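PDB 3TW5: transglutaminase elicitor from Phytophthora sojae, which catalyses transglutaminase cross-linking of glutamine side chains to amines, and probably elicits defence responses in plants. Local coordinates for residues E20-D25 with A313-G318; A203-A208 with Y304-E309; K239-T244 with K274-W279. The protein carries 1 engineered substitution. All blocks are in the same frame, centred on the assembly; numbering follows the deposited sequence.

Contact 1. Residues E20-D25 with A313-G318; sequences EMTLKD and AGEIIG
A single beta bridge between Thr22 and Glu315 ties the loop between helix 5-15 and strand 29-31 to the turn that leads into strand 316-321, at the margin of the large antiparallel sheet. Its firm bond runs from Ile316 N to Met21 O, 2.8 Å long and nearly straight at the hydrogen (170°). The second, from Leu23 N to Gly314 O, is weak at 3.4 Å. Glu315 CG and Ile316 CG1 also approach Met21 O, each to 3.4 Å. The Glu315 stem passes Met21 CB, and the Glu315 side chain crosses that of Thr22 at about a right angle. With Thr22 CG2 anti to the backbone N, the methyl is brought over Gly314 O, 3.6 Å away. Inward, Leu23 CB lies against the Ile316 branch that carries CG1 and CD1, and both side chains continue the packing onto helix 202-215, Leu23 at His206 and Ile316 at Ala203 and Ile207. Glu315 N donates to Asp311 OD1. The loop is braced from within as well: Glu20 OE2, through the lone pair turned away from its other oxygen, accepts Thr22 N at 2.9 Å.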
loop_
_atom_site.group_PDB
_atom_site.type_symbol
_atom_site.label_atom_id
_atom_site.label_comp_id
_atom_site.label_asym_id
_atom_site.label_seq_id
_atom_site.Cartn_x
_atom_site.Cartn_y
_atom_site.Cartn_z
ATOM N N GLU A 20 19.809 7.910 -10.283
ATOM C CA GLU A 20 20.525 7.376 -11.440
ATOM C C GLU A 20 19.586 7.325 -12.645
ATOM O O GLU A 20 18.490 6.766 -12.568
ATOM C CB GLU A 20 21.134 5.999 -11.140
ATOM C CG GLU A 20 21.950 5.400 -12.292
ATOM C CD GLU A 20 23.060 6.322 -12.783
ATOM O OE1 GLU A 20 24.099 6.427 -12.097
ATOM O OE2 GLU A 20 22.896 6.935 -13.860
ATOM N N MET A 21 20.026 7.919 -13.751
ATOM C CA MET A 21 19.183 8.095 -14.931
ATOM C C MET A 21 19.722 7.350 -16.155
ATOM O O MET A 21 19.048 7.268 -17.184
ATOM C CB MET A 21 19.033 9.585 -15.252
ATOM C CG MET A 21 18.591 10.452 -14.077
ATOM S SD MET A 21 16.810 10.689 -13.968
ATOM C CE MET A 21 16.573 12.021 -15.144
ATOM N N THR A 22 20.938 6.818 -16.037
ATOM C CA THR A 22 21.560 6.038 -17.108
ATOM C C THR A 22 21.151 4.575 -16.966
ATOM O O THR A 22 21.536 3.904 -16.003
ATOM C CB THR A 22 23.102 6.177 -17.098
ATOM O OG1 THR A 22 23.459 7.564 -17.164
ATOM C CG2 THR A 22 23.722 5.452 -18.282
ATOM N N LEU A 23 20.373 4.094 -17.934
ATOM C CA LEU A 23 19.768 2.760 -17.877
ATOM C C LEU A 23 20.760 1.638 -17.575
ATOM O O LEU A 23 20.484 0.782 -16.733
ATOM C CB LEU A 23 18.999 2.464 -19.169
ATOM C CG LEU A 23 18.291 1.112 -19.331
ATOM C CD1 LEU A 23 17.291 0.832 -18.214
ATOM C CD2 LEU A 23 17.604 1.055 -20.681
ATOM N N LYS A 24 21.906 1.652 -18.258
ATOM C CA LYS A 24 22.929 0.606 -18.113
ATOM C C LYS A 24 23.549 0.567 -16.711
ATOM O O LYS A 24 24.112 -0.453 -16.305
ATOM C CB LYS A 24 24.023 0.767 -19.174
ATOM N N ASP A 25 23.435 1.674 -15.980
ATOM C CA ASP A 25 23.979 1.775 -14.625
ATOM C C ASP A 25 22.951 1.460 -13.532
ATOM O O ASP A 25 23.303 1.377 -12.353
ATOM C CB ASP A 25 24.589 3.164 -14.395
ATOM C CG ASP A 25 25.779 3.440 -15.304
ATOM O OD1 ASP A 25 26.364 2.471 -15.837
ATOM O OD2 ASP A 25 26.130 4.631 -15.479
ATOM N N ALA A 313 23.769 9.649 -24.693
ATOM C CA ALA A 313 24.505 9.208 -23.508
ATOM C C ALA A 313 23.871 7.983 -22.844
ATOM O O ALA A 313 24.359 7.506 -21.817
ATOM C CB ALA A 313 24.640 10.353 -22.506
ATOM N N GLY A 314 22.787 7.479 -23.433
ATOM C CA GLY A 314 22.087 6.307 -22.909
ATOM C C GLY A 314 21.318 6.608 -21.639
ATOM O O GLY A 314 21.107 5.727 -20.798
ATOM N N GLU A 315 20.900 7.864 -21.505
ATOM C CA GLU A 315 20.158 8.320 -20.343
ATOM C C GLU A 315 18.658 8.285 -20.624
ATOM O O GLU A 315 18.217 8.665 -21.707
ATOM C CB GLU A 315 20.611 9.729 -19.958
ATOM C CG GLU A 315 20.213 10.146 -18.554
ATOM C CD GLU A 315 21.133 11.201 -17.963
ATOM O OE1 GLU A 315 22.331 10.904 -17.749
ATOM O OE2 GLU A 315 20.648 12.323 -17.695
ATOM N N ILE A 316 17.886 7.815 -19.646
ATOM C CA ILE A 316 16.433 7.729 -19.775
ATOM C C ILE A 316 15.816 9.125 -19.763
ATOM O O ILE A 316 15.930 9.858 -18.777
ATOM C CB ILE A 316 15.798 6.874 -18.655
ATOM C CG1 ILE A 316 16.483 5.511 -18.553
ATOM C CG2 ILE A 316 14.304 6.702 -18.905
ATOM C CD1 ILE A 316 16.272 4.818 -17.230
ATOM N N ILE A 317 15.170 9.482 -20.872
ATOM C CA ILE A 317 14.560 10.803 -21.036
ATOM C C ILE A 317 13.041 10.732 -21.203
ATOM O O ILE A 317 12.362 11.762 -21.251
ATOM C CB ILE A 317 15.173 11.579 -22.227
ATOM C CG1 ILE A 317 15.013 10.793 -23.532
ATOM C CG2 ILE A 317 16.633 11.914 -21.951
ATOM C CD1 ILE A 317 15.058 11.654 -24.775
ATOM N N GLY A 318 12.516 9.513 -21.292
ATOM C CA GLY A 318 11.092 9.305 -21.514
ATOM C C GLY A 318 10.713 7.851 -21.687
ATOM O O GLY A 318 11.545 6.960 -21.526
#

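Contact 2. Residues A203-A208 with Y304-E309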
loop_
_atom_site.group_PDB
_atom_site.type_symbol
_atom_site.label_atom_id
_atom_site.label_comp_id
_atom_site.label_asym_id
_atom_site.label_seq_id
_atom_site.Cartn_x
_atom_site.Cartn_y
_atom_site.Cartn_z
ATOM N N ALA A 203 8.979 5.891 -17.729
ATOM C CA ALA A 203 10.345 6.332 -17.453
ATOM C C ALA A 203 10.491 6.586 -15.961
ATOM O O ALA A 203 11.413 6.071 -15.325
ATOM C CB ALA A 203 10.685 7.583 -18.236
ATOM N N TYR A 204 9.561 7.362 -15.405
ATOM C CA TYR A 204 9.568 7.633 -13.978
ATOM C C TYR A 204 9.416 6.342 -13.170
ATOM O O TYR A 204 10.147 6.125 -12.205
ATOM C CB TYR A 204 8.511 8.673 -13.573
ATOM C CG TYR A 204 8.459 8.839 -12.077
ATOM C CD1 TYR A 204 9.510 9.445 -11.393
ATOM C CD2 TYR A 204 7.394 8.334 -11.339
ATOM C CE1 TYR A 204 9.491 9.567 -10.018
ATOM C CE2 TYR A 204 7.364 8.452 -9.957
ATOM C CZ TYR A 204 8.418 9.070 -9.305
ATOM O OH TYR A 204 8.400 9.189 -7.939
ATOM N N PHE A 205 8.482 5.488 -13.577
ATOM C CA PHE A 205 8.260 4.212 -12.898
ATOM C C PHE A 205 9.559 3.412 -12.754
ATOM O O PHE A 205 9.914 2.997 -11.648
ATOM C CB PHE A 205 7.183 3.386 -13.616
ATOM C CG PHE A 205 7.009 1.997 -13.060
ATOM C CD1 PHE A 205 6.366 1.794 -11.842
ATOM C CD2 PHE A 205 7.487 0.892 -13.754
ATOM C CE1 PHE A 205 6.208 0.508 -11.326
ATOM C CE2 PHE A 205 7.332 -0.393 -13.242
ATOM C CZ PHE A 205 6.692 -0.583 -12.028
ATOM N N HIS A 206 10.262 3.215 -13.871
ATOM C CA HIS A 206 11.514 2.454 -13.882
ATOM C C HIS A 206 12.585 3.122 -13.025
ATOM O O HIS A 206 13.173 2.475 -12.160
ATOM C CB HIS A 206 12.020 2.243 -15.317
ATOM C CG HIS A 206 13.124 1.233 -15.432
ATOM N ND1 HIS A 206 12.888 -0.108 -15.649
ATOM C CD2 HIS A 206 14.470 1.370 -15.363
ATOM C CE1 HIS A 206 14.040 -0.754 -15.707
ATOM N NE2 HIS A 206 15.016 0.120 -15.536
ATOM N N ILE A 207 12.817 4.415 -13.258
ATOM C CA ILE A 207 13.828 5.182 -12.523
ATOM C C ILE A 207 13.594 5.129 -11.009
ATOM O O ILE A 207 14.522 4.864 -10.245
ATOM C CB ILE A 207 13.909 6.654 -13.018
ATOM C CG1 ILE A 207 14.450 6.706 -14.452
ATOM C CG2 ILE A 207 14.783 7.502 -12.086
ATOM C CD1 ILE A 207 14.155 8.002 -15.184
ATOM N N ALA A 208 12.352 5.362 -10.589
ATOM C CA ALA A 208 11.986 5.326 -9.175
ATOM C C ALA A 208 12.155 3.932 -8.579
ATOM O O ALA A 208 12.797 3.778 -7.543
ATOM C CB ALA A 208 10.558 5.830 -8.973
ATOM N N TYR A 304 4.984 -5.532 -16.258
ATOM C CA TYR A 304 4.759 -4.278 -16.959
ATOM C C TYR A 304 5.672 -4.202 -18.168
ATOM O O TYR A 304 6.848 -4.565 -18.098
ATOM C CB TYR A 304 4.981 -3.081 -16.031
ATOM C CG TYR A 304 4.058 -3.071 -14.838
ATOM C CD1 TYR A 304 2.701 -2.778 -14.985
ATOM C CD2 TYR A 304 4.535 -3.367 -13.562
ATOM C CE1 TYR A 304 1.844 -2.775 -13.891
ATOM C CE2 TYR A 304 3.685 -3.365 -12.458
ATOM C CZ TYR A 304 2.342 -3.068 -12.632
ATOM O OH TYR A 304 1.495 -3.064 -11.549
ATOM N N TYR A 305 5.112 -3.731 -19.273
ATOM C CA TYR A 305 5.807 -3.691 -20.549
ATOM C C TYR A 305 5.833 -2.253 -21.035
ATOM O O TYR A 305 4.792 -1.597 -21.120
ATOM C CB TYR A 305 5.105 -4.598 -21.568
ATOM C CG TYR A 305 4.663 -5.929 -20.995
ATOM C CD1 TYR A 305 5.506 -7.041 -21.028
ATOM C CD2 TYR A 305 3.406 -6.071 -20.403
ATOM C CE1 TYR A 305 5.105 -8.262 -20.493
ATOM C CE2 TYR A 305 2.996 -7.283 -19.864
ATOM C CZ TYR A 305 3.849 -8.375 -19.913
ATOM O OH TYR A 305 3.439 -9.578 -19.378
ATOM N N TYR A 306 7.028 -1.764 -21.345
ATOM C CA TYR A 306 7.193 -0.387 -21.776
ATOM C C TYR A 306 8.441 -0.167 -22.621
ATOM O O TYR A 306 9.429 -0.897 -22.502
ATOM C CB TYR A 306 7.185 0.567 -20.570
ATOM C CG TYR A 306 8.038 0.139 -19.391
ATOM C CD1 TYR A 306 7.513 -0.667 -18.380
ATOM C CD2 TYR A 306 9.363 0.561 -19.276
ATOM C CE1 TYR A 306 8.291 -1.057 -17.291
ATOM C CE2 TYR A 306 10.149 0.180 -18.189
ATOM C CZ TYR A 306 9.606 -0.629 -17.203
ATOM O OH TYR A 306 10.381 -1.004 -16.131
ATOM N N LEU A 307 8.369 0.835 -23.490
ATOM C CA LEU A 307 9.528 1.312 -24.228
ATOM C C LEU A 307 10.142 2.462 -23.452
ATOM O O LEU A 307 9.447 3.413 -23.106
ATOM C CB LEU A 307 9.121 1.810 -25.621
ATOM C CG LEU A 307 8.616 0.844 -26.696
ATOM C CD1 LEU A 307 8.041 1.633 -27.865
ATOM C CD2 LEU A 307 9.722 -0.096 -27.167
ATOM N N LEU A 308 11.434 2.370 -23.168
ATOM C CA LEU A 308 12.158 3.488 -22.575
ATOM C C LEU A 308 12.872 4.281 -23.663
ATOM O O LEU A 308 13.462 3.700 -24.579
ATOM C CB LEU A 308 13.158 3.004 -21.522
ATOM C CG LEU A 308 12.615 2.468 -20.194
ATOM C CD1 LEU A 308 13.765 2.050 -19.291
ATOM C CD2 LEU A 308 11.736 3.494 -19.493
ATOM N N GLU A 309 12.803 5.606 -23.566
ATOM C CA GLU A 309 13.477 6.480 -24.520
ATOM C C GLU A 309 14.847 6.890 -23.998
ATOM O O GLU A 309 14.974 7.389 -22.877
ATOM C CB GLU A 309 12.632 7.715 -24.815
ATOM C CG GLU A 309 11.325 7.414 -25.517
ATOM C CD GLU A 309 10.288 8.499 -25.312
ATOM O OE1 GLU A 309 10.643 9.575 -24.793
ATOM O OE2 GLU A 309 9.115 8.276 -25.668
#
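The His206 ring has Leu308 CD1 over one face, 4.1 Å from its centroid and close to the ring normal, a CH-pi contact, while Tyr306 OH comes in at the edge, in the ring plane. There ND1 and the hydroxyl share a 2.7 Å hydrogen bond in which either could be the donor. The two rings meet rim to rim, their planes at 68°, so that this bond rather than any stacking joins them. Tyr306 CE1 sits at the edge of the Phe205 ring, near its plane, 4.1 Å from Phe205 CD2. Farther along, Phe205 CZ reaches Tyr304 CD2 at 3.8 Å, the two rings meeting obliquely. Helix 202-215 here packs across the antiparallel sheet, the axes of 203-208 and 304-309 being almost perpendicular (87°) and 9.4 Å apart. Tyr304, Tyr306 and Leu308, every second residue of the strand, all face the helix. Tyr306 gets there with CG placed between its backbone N and carbonyl carbon (chi1 46°), and its buried hydroxyl has a second partner in Ser275 OG. Phe238 meets the His206 ring edge-to-face. Where the helix enters the contact, Leu308 CD2 presses on the backbone at Ala203, 3.8 Å from Ala203 CA.

Contact 3. Residues K239-T244 with K274-W279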
loop_
_atom_site.group_PDB
_atom_site.type_symbol
_atom_site.label_atom_id
_atom_site.label_comp_id
_atom_site.label_asym_id
_atom_site.label_seq_id
_atom_site.Cartn_x
_atom_site.Cartn_y
_atom_site.Cartn_z
ATOM N N LYS A 239 11.942 -6.334 -10.182
ATOM C CA LYS A 239 12.900 -7.071 -11.007
ATOM C C LYS A 239 12.680 -6.831 -12.498
ATOM O O LYS A 239 11.552 -6.892 -12.984
ATOM C CB LYS A 239 12.857 -8.571 -10.698
ATOM C CG LYS A 239 14.004 -9.352 -11.319
ATOM C CD LYS A 239 13.933 -10.836 -11.005
ATOM C CE LYS A 239 15.160 -11.549 -11.564
ATOM N NZ LYS A 239 15.256 -12.963 -11.111
ATOM N N VAL A 240 13.772 -6.547 -13.203
ATOM C CA VAL A 240 13.759 -6.400 -14.652
ATOM C C VAL A 240 13.979 -7.776 -15.278
ATOM O O VAL A 240 14.997 -8.428 -15.028
ATOM C CB VAL A 240 14.849 -5.412 -15.140
ATOM C CG1 VAL A 240 14.804 -5.258 -16.656
ATOM C CG2 VAL A 240 14.687 -4.058 -14.464
ATOM N N TYR A 241 13.013 -8.212 -16.080
ATOM C CA TYR A 241 13.053 -9.535 -16.696
ATOM C C TYR A 241 13.633 -9.520 -18.110
ATOM O O TYR A 241 14.158 -10.530 -18.573
ATOM C CB TYR A 241 11.657 -10.157 -16.703
ATOM C CG TYR A 241 11.276 -10.841 -15.407
ATOM C CD1 TYR A 241 11.026 -10.105 -14.248
ATOM C CD2 TYR A 241 11.151 -12.227 -15.344
ATOM C CE1 TYR A 241 10.671 -10.735 -13.055
ATOM C CE2 TYR A 241 10.794 -12.867 -14.158
ATOM C CZ TYR A 241 10.557 -12.116 -13.020
ATOM O OH TYR A 241 10.203 -12.748 -11.851
ATOM N N GLU A 242 13.536 -8.379 -18.787
ATOM C CA GLU A 242 14.035 -8.253 -20.152
ATOM C C GLU A 242 14.378 -6.814 -20.528
ATOM O O GLU A 242 13.590 -5.895 -20.300
ATOM C CB GLU A 242 13.012 -8.814 -21.147
ATOM C CG GLU A 242 13.556 -8.998 -22.560
ATOM C CD GLU A 242 12.469 -9.205 -23.598
ATOM O OE1 GLU A 242 11.556 -10.029 -23.369
ATOM O OE2 GLU A 242 12.540 -8.544 -24.655
ATOM N N GLN A 243 15.564 -6.636 -21.104
ATOM C CA GLN A 243 15.946 -5.390 -21.757
ATOM C C GLN A 243 16.360 -5.718 -23.183
ATOM O O GLN A 243 17.263 -6.531 -23.403
ATOM C CB GLN A 243 17.100 -4.709 -21.027
ATOM C CG GLN A 243 16.734 -4.114 -19.681
ATOM C CD GLN A 243 17.922 -3.479 -18.986
ATOM O OE1 GLN A 243 18.599 -2.616 -19.548
ATOM N NE2 GLN A 243 18.181 -3.900 -17.754
ATOM N N THR A 244 15.689 -5.097 -24.147
ATOM C CA THR A 244 15.965 -5.335 -25.557
ATOM C C THR A 244 16.087 -4.002 -26.279
ATOM O O THR A 244 15.101 -3.281 -26.432
ATOM C CB THR A 244 14.866 -6.205 -26.211
ATOM O OG1 THR A 244 14.742 -7.441 -25.497
ATOM C CG2 THR A 244 15.198 -6.501 -27.666
ATOM N N LYS A 274 10.604 -5.380 -19.979
ATOM C CA LYS A 274 9.594 -6.129 -19.259
ATOM C C LYS A 274 10.105 -6.312 -17.839
ATOM O O LYS A 274 11.180 -6.882 -17.624
ATOM C CB LYS A 274 9.348 -7.483 -19.924
ATOM C CG LYS A 274 8.502 -8.453 -19.103
ATOM C CD LYS A 274 8.371 -9.789 -19.817
ATOM C CE LYS A 274 7.812 -10.856 -18.902
ATOM N NZ LYS A 274 7.574 -12.125 -19.627
ATOM N N SER A 275 9.339 -5.803 -16.876
ATOM C CA SER A 275 9.722 -5.846 -15.466
ATOM C C SER A 275 8.537 -6.220 -14.595
ATOM O O SER A 275 7.385 -6.070 -15.007
ATOM C CB SER A 275 10.305 -4.503 -15.020
ATOM O OG SER A 275 9.378 -3.453 -15.223
ATOM N N ARG A 276 8.823 -6.709 -13.393
ATOM C CA ARG A 276 7.780 -7.118 -12.462
ATOM C C ARG A 276 7.901 -6.394 -11.127
ATOM O O ARG A 276 8.977 -6.348 -10.521
ATOM C CB ARG A 276 7.788 -8.639 -12.272
ATOM C CG ARG A 276 7.171 -9.132 -10.967
ATOM C CD ARG A 276 7.057 -10.639 -10.945
ATOM N NE ARG A 276 5.760 -11.069 -11.454
ATOM C CZ ARG A 276 4.803 -11.609 -10.705
ATOM N NH1 ARG A 276 4.997 -11.808 -9.404
ATOM N NH2 ARG A 276 3.651 -11.963 -11.262
ATOM N N LEU A 277 6.784 -5.823 -10.689
ATOM C CA LEU A 277 6.673 -5.228 -9.368
ATOM C C LEU A 277 6.054 -6.254 -8.429
ATOM O O LEU A 277 5.119 -6.960 -8.804
ATOM C CB LEU A 277 5.815 -3.962 -9.430
ATOM C CG LEU A 277 5.845 -2.998 -8.240
ATOM C CD1 LEU A 277 7.226 -2.387 -8.062
ATOM C CD2 LEU A 277 4.798 -1.911 -8.420
ATOM N N SER A 278 6.583 -6.343 -7.213
ATOM C CA SER A 278 6.098 -7.316 -6.237
ATOM C C SER A 278 5.634 -6.629 -4.958
ATOM O O SER A 278 6.389 -5.877 -4.342
ATOM C CB SER A 278 7.182 -8.348 -5.922
ATOM O OG SER A 278 7.713 -8.902 -7.112
ATOM N N TRP A 279 4.392 -6.893 -4.566
ATOM C CA TRP A 279 3.820 -6.273 -3.379
ATOM C C TRP A 279 3.125 -7.275 -2.469
ATOM O O TRP A 279 2.830 -8.402 -2.872
ATOM C CB TRP A 279 2.851 -5.159 -3.770
ATOM C CG TRP A 279 1.675 -5.623 -4.561
ATOM C CD1 TRP A 279 0.503 -6.115 -4.073
ATOM C CD2 TRP A 279 1.549 -5.625 -5.988
ATOM N NE1 TRP A 279 -0.350 -6.423 -5.104
ATOM C CE2 TRP A 279 0.267 -6.134 -6.291
ATOM C CE3 TRP A 279 2.395 -5.245 -7.040
ATOM C CZ2 TRP A 279 -0.193 -6.277 -7.602
ATOM C CZ3 TRP A 279 1.937 -5.387 -8.346
ATOM C CH2 TRP A 279 0.653 -5.901 -8.613
#
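Tyr241 lays its ring alongside the aliphatic part of Arg276, the two side chains pointing the same way, with Tyr241 CE1 3.6 Å from Arg276 CB. The approach is oblique to the ring, and farther out Arg276 CD comes within 3.9 Å of Tyr241 OH. The guanidinium is turned 68° from the ring plane, so the two flat groups do not stack. Arg276 has CG anti to its backbone N (chi1 157°) and runs extended until it bends at chi3, which carries the stem along the ring before the charged end turns. On the same face Glu242 CB meets Lys274 CB at 4.1 Å; their charged ends stand apart, with Glu242 OE1 5.9 Å from Lys274 NZ.

Beneath these side chains, strands 232-246 and 269-280 pair antiparallel and are interrupted by a classic beta bulge. Tyr241 and Glu242 both stand opposite Lys274, and Lys274 O accepts both of their N-H groups, at 2.7 Å from Tyr241 N and 3.0 Å from Glu242 N, each in the carbonyl plane. The extra residue shifts the register by one and brings Tyr241 toward the neighbouring strand. To one side, Lys239 and Arg276 form a hydrogen-bonded pair, closed by a backbone bond in each direction; to the other, Lys274 N returns a bond to Glu242 O. Val240 and Ser275, the non-hydrogen-bonded pair between, face the buried side.

In the outer shell, Tyr303 receives cation-pi contacts from both Lys274 and Arg276 and meets the Tyr241 ring edge-to-face. Glu242 OE2 accepts a hydrogen bond from Thr244 OG1, and also bonds the nitrogen of a bound 3-cyclohexyl-1-propylsulfonic acid, probably a crystallisation component.

All three contacts reach one antiparallel sheet, in which 274-279, 304-309 and 316-318 belong to successive neighbouring strands. Contact 2 is the buried core, where a helix crosses the sheet and aromatic packing is joined by a single polar bond between side chains. Contacts 1 and 3 are partly buried and are held chiefly by backbone bonds: a single bridge of one firm and one weak bond in contact 1, an antiparallel ladder broken by a bulge in contact 3. His206 touches both neighbours, Leu23 of contact 1 and Val240 of contact 3, while the Tyr306 and Ser275 hydroxyls link contacts 2 and 3. Contact 3's charged side chains lie on the sheet face opposite Val240 and Ser275.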